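Local coordinates for protein glutathione uptake transporter (Shewanella oneidensis, PDB 4UVM) that probably moves small peptides across the membrane as a proton-coupled symporter of the POT family, a branch of the major facilitator superfamily, at residues 165-170 and 336-342. Sequence-based numbering, arbitrary orientation.
Sequences SLSMPL and EPAMMQA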
ATOM      1  N   SER A 165      -2.984 -18.076   1.405  1.00 66.55           N
ATOM      2  CA  SER A 165      -3.796 -17.813   2.588  1.00 64.70           C
ATOM      3  C   SER A 165      -4.374 -19.100   3.173  1.00 71.51           C
ATOM      4  O   SER A 165      -4.760 -19.144   4.339  1.00 70.68           O
ATOM      5  CB  SER A 165      -4.934 -16.848   2.253  1.00 65.36           C
ATOM      6  OG  SER A 165      -4.438 -15.621   1.751  1.00 67.71           O
ATOM      7  N   LEU A 166      -4.439 -20.143   2.354  1.00 66.84           N
ATOM      8  CA  LEU A 166      -5.009 -21.414   2.778  1.00 62.14           C
ATOM      9  C   LEU A 166      -3.940 -22.352   3.311  1.00 66.09           C
ATOM     10  O   LEU A 166      -4.067 -22.905   4.400  1.00 71.81           O
ATOM     11  CB  LEU A 166      -5.745 -22.083   1.616  1.00 62.69           C
ATOM     12  CG  LEU A 166      -6.933 -21.349   0.999  1.00 64.37           C
ATOM     13  CD1 LEU A 166      -7.547 -22.179  -0.121  1.00 61.84           C
ATOM     14  CD2 LEU A 166      -7.965 -21.027   2.063  1.00 60.45           C
ATOM     15  N   SER A 167      -2.884 -22.523   2.528  1.00 66.00           N
ATOM     16  CA  SER A 167      -1.866 -23.524   2.807  1.00 63.85           C
ATOM     17  C   SER A 167      -0.890 -23.140   3.921  1.00 65.04           C
ATOM     18  O   SER A 167      -0.486 -23.991   4.712  1.00 67.51           O
ATOM     19  CB  SER A 167      -1.095 -23.821   1.521  1.00 66.82           C
ATOM     20  OG  SER A 167      -0.837 -22.627   0.806  1.00 69.10           O
ATOM     21  N   MET A 168      -0.503 -21.868   3.975  1.00 67.23           N
ATOM     22  CA  MET A 168       0.523 -21.414   4.920  1.00 65.70           C
ATOM     23  C   MET A 168       0.121 -21.426   6.402  1.00 66.44           C
ATOM     24  O   MET A 168       0.968 -21.703   7.253  1.00 65.57           O
ATOM     25  CB  MET A 168       1.000 -20.008   4.543  1.00 66.83           C
ATOM     26  CG  MET A 168       1.686 -19.957   3.194  1.00 67.74           C
ATOM     27  SD  MET A 168       2.981 -21.205   3.085  1.00 69.05           S
ATOM     28  CE  MET A 168       3.248 -21.239   1.311  1.00 83.51           C
ATOM     29  N   PRO A 169      -1.150 -21.104   6.727  1.00 68.19           N
ATOM     30  CA  PRO A 169      -1.560 -21.305   8.123  1.00 64.92           C
ATOM     31  C   PRO A 169      -1.445 -22.756   8.573  1.00 65.05           C
ATOM     32  O   PRO A 169      -1.036 -23.020   9.703  1.00 64.99           O
ATOM     33  CB  PRO A 169      -3.024 -20.868   8.122  1.00 65.74           C
ATOM     34  CG  PRO A 169      -3.100 -19.867   7.049  1.00 67.09           C
ATOM     35  CD  PRO A 169      -2.171 -20.350   5.976  1.00 66.74           C
ATOM     36  N   LEU A 170      -1.817 -23.675   7.688  1.00 64.82           N
ATOM     37  CA  LEU A 170      -1.752 -25.104   7.973  1.00 63.24           C
ATOM     38  C   LEU A 170      -0.313 -25.589   8.095  1.00 64.23           C
ATOM     39  O   LEU A 170       0.002 -26.419   8.946  1.00 69.89           O
ATOM     40  CB  LEU A 170      -2.478 -25.892   6.886  1.00 59.10           C
ATOM     41  CG  LEU A 170      -3.991 -25.709   6.875  1.00 63.24           C
ATOM     42  CD1 LEU A 170      -4.623 -26.475   5.728  1.00 59.89           C
ATOM     43  CD2 LEU A 170      -4.561 -26.158   8.209  1.00 63.00           C
ATOM     44  N   GLU A 336      -8.333 -22.376  10.403  1.00 79.80           N
ATOM     45  CA  GLU A 336      -7.464 -21.391  11.036  1.00 75.76           C
ATOM     46  C   GLU A 336      -7.932 -19.986  10.668  1.00 73.73           C
ATOM     47  O   GLU A 336      -8.289 -19.735   9.517  1.00 73.60           O
ATOM     48  CB  GLU A 336      -6.011 -21.597  10.605  1.00 75.27           C
ATOM     49  CG  GLU A 336      -5.386 -22.889  11.104  1.00 78.69           C
ATOM     50  CD  GLU A 336      -4.858 -22.770  12.522  1.00 86.51           C
ATOM     51  OE1 GLU A 336      -3.994 -21.898  12.757  1.00 94.75           O
ATOM     52  OE2 GLU A 336      -5.306 -23.537  13.402  1.00 82.97           O
ATOM     53  N   PRO A 337      -7.931 -19.066  11.645  1.00 73.27           N
ATOM     54  CA  PRO A 337      -8.419 -17.694  11.451  1.00 73.20           C
ATOM     55  C   PRO A 337      -7.752 -16.963  10.282  1.00 69.11           C
ATOM     56  O   PRO A 337      -8.378 -16.104   9.660  1.00 68.76           O
ATOM     57  CB  PRO A 337      -8.073 -17.012  12.778  1.00 71.06           C
ATOM     58  CG  PRO A 337      -8.054 -18.117  13.771  1.00 69.49           C
ATOM     59  CD  PRO A 337      -7.497 -19.302  13.034  1.00 73.13           C
ATOM     60  N   ALA A 338      -6.503 -17.307   9.988  1.00 68.26           N
ATOM     61  CA  ALA A 338      -5.750 -16.632   8.936  1.00 65.48           C
ATOM     62  C   ALA A 338      -6.274 -16.968   7.542  1.00 66.67           C
ATOM     63  O   ALA A 338      -5.964 -16.272   6.577  1.00 69.36           O
ATOM     64  CB  ALA A 338      -4.275 -16.986   9.040  1.00 66.43           C
ATOM     65  N   MET A 339      -7.065 -18.032   7.437  1.00 68.76           N
ATOM     66  CA  MET A 339      -7.594 -18.465   6.145  1.00 67.66           C
ATOM     67  C   MET A 339      -8.690 -17.542   5.624  1.00 65.85           C
ATOM     68  O   MET A 339      -9.103 -17.650   4.473  1.00 66.19           O
ATOM     69  CB  MET A 339      -8.144 -19.888   6.233  1.00 70.53           C
ATOM     70  CG  MET A 339      -7.148 -20.942   6.677  1.00 70.81           C
ATOM     71  SD  MET A 339      -7.820 -22.601   6.437  1.00 76.79           S
ATOM     72  CE  MET A 339      -6.854 -23.532   7.612  1.00 75.32           C
ATOM     73  N   MET A 340      -9.166 -16.642   6.476  1.00 63.31           N
ATOM     74  CA  MET A 340     -10.211 -15.706   6.085  1.00 65.41           C
ATOM     75  C   MET A 340      -9.699 -14.696   5.067  1.00 71.08           C
ATOM     76  O   MET A 340     -10.482 -14.073   4.345  1.00 72.00           O
ATOM     77  CB  MET A 340     -10.766 -14.987   7.313  1.00 66.33           C
ATOM     78  CG  MET A 340     -11.507 -15.907   8.255  1.00 67.52           C
ATOM     79  SD  MET A 340     -12.867 -16.736   7.416  1.00 75.26           S
ATOM     80  CE  MET A 340     -14.062 -15.415   7.315  1.00 74.00           C
ATOM     81  N   GLN A 341      -8.379 -14.543   5.016  1.00 70.17           N
ATOM     82  CA  GLN A 341      -7.740 -13.635   4.077  1.00 66.78           C
ATOM     83  C   GLN A 341      -7.903 -14.093   2.634  1.00 65.99           C
ATOM     84  O   GLN A 341      -7.736 -13.306   1.705  1.00 66.57           O
ATOM     85  CB  GLN A 341      -6.257 -13.497   4.406  1.00 66.47           C
ATOM     86  CG  GLN A 341      -5.969 -12.948   5.784  1.00 61.95           C
ATOM     87  CD  GLN A 341      -4.493 -12.698   5.998  1.00 65.53           C
ATOM     88  OE1 GLN A 341      -3.881 -13.266   6.901  1.00 72.74           O
ATOM     89  NE2 GLN A 341      -3.910 -11.842   5.166  1.00 69.19           N
ATOM     90  N   ALA A 342      -8.220 -15.370   2.451  1.00 64.36           N
ATOM     91  CA  ALA A 342      -8.412 -15.925   1.116  1.00 67.09           C
ATOM     92  C   ALA A 342      -9.715 -15.426   0.500  1.00 67.95           C
ATOM     93  O   ALA A 342      -9.923 -15.534  -0.709  1.00 66.69           O
ATOM     94  CB  ALA A 342      -8.393 -17.444   1.165  1.00 65.72           C
TER
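The ring of Pro-169 meets the 336-342 segment with CB and CG. Off one face, beyond CG, comes CB of Ala-338, 3.7 Å from CG of Pro-169; the Met-339 chain lies off the opposite face, outside the rim. CB of Glu-336, 4.0 Å from CB of Pro-169, is nearer the ring plane. This proline kinks helix 143-175: its nitrogen carries no hydrogen for the carbonyl of Ser-165. That oxygen, lacking the usual helix bond from residue 169, faces 3-10 segment 337-342, where CA of Met-339 approaches O of Ser-165 at 3.4 Å in a CA-H...O contact (157° at the hydrogen). Met-339, extended beyond CG (chi2 -169°), carries CE to within 3.5 Å of CD2 of Leu-170; the two side chains cross at about a right angle. Ala-342 settles its methyl 3.7 Å from both CB of Ser-165 and CD2 of Leu-166. OG of Ser-165 is hydrogen-bonded to O of Ser-161 and, weakly, to Asn-33. By family topology the contact bridges the N- and C-terminal bundles on the periplasmic side, joining the fifth transmembrane helix to the link between the seventh and eighth. Between the two segments there is no conventional hydrogen bond or salt bridge, though Glu-336 makes a long, weak ion pair with Lys-173 of helix 143-175. Such largely apolar packing is consistent with surfaces that could part during gating without breaking strong polar bonds.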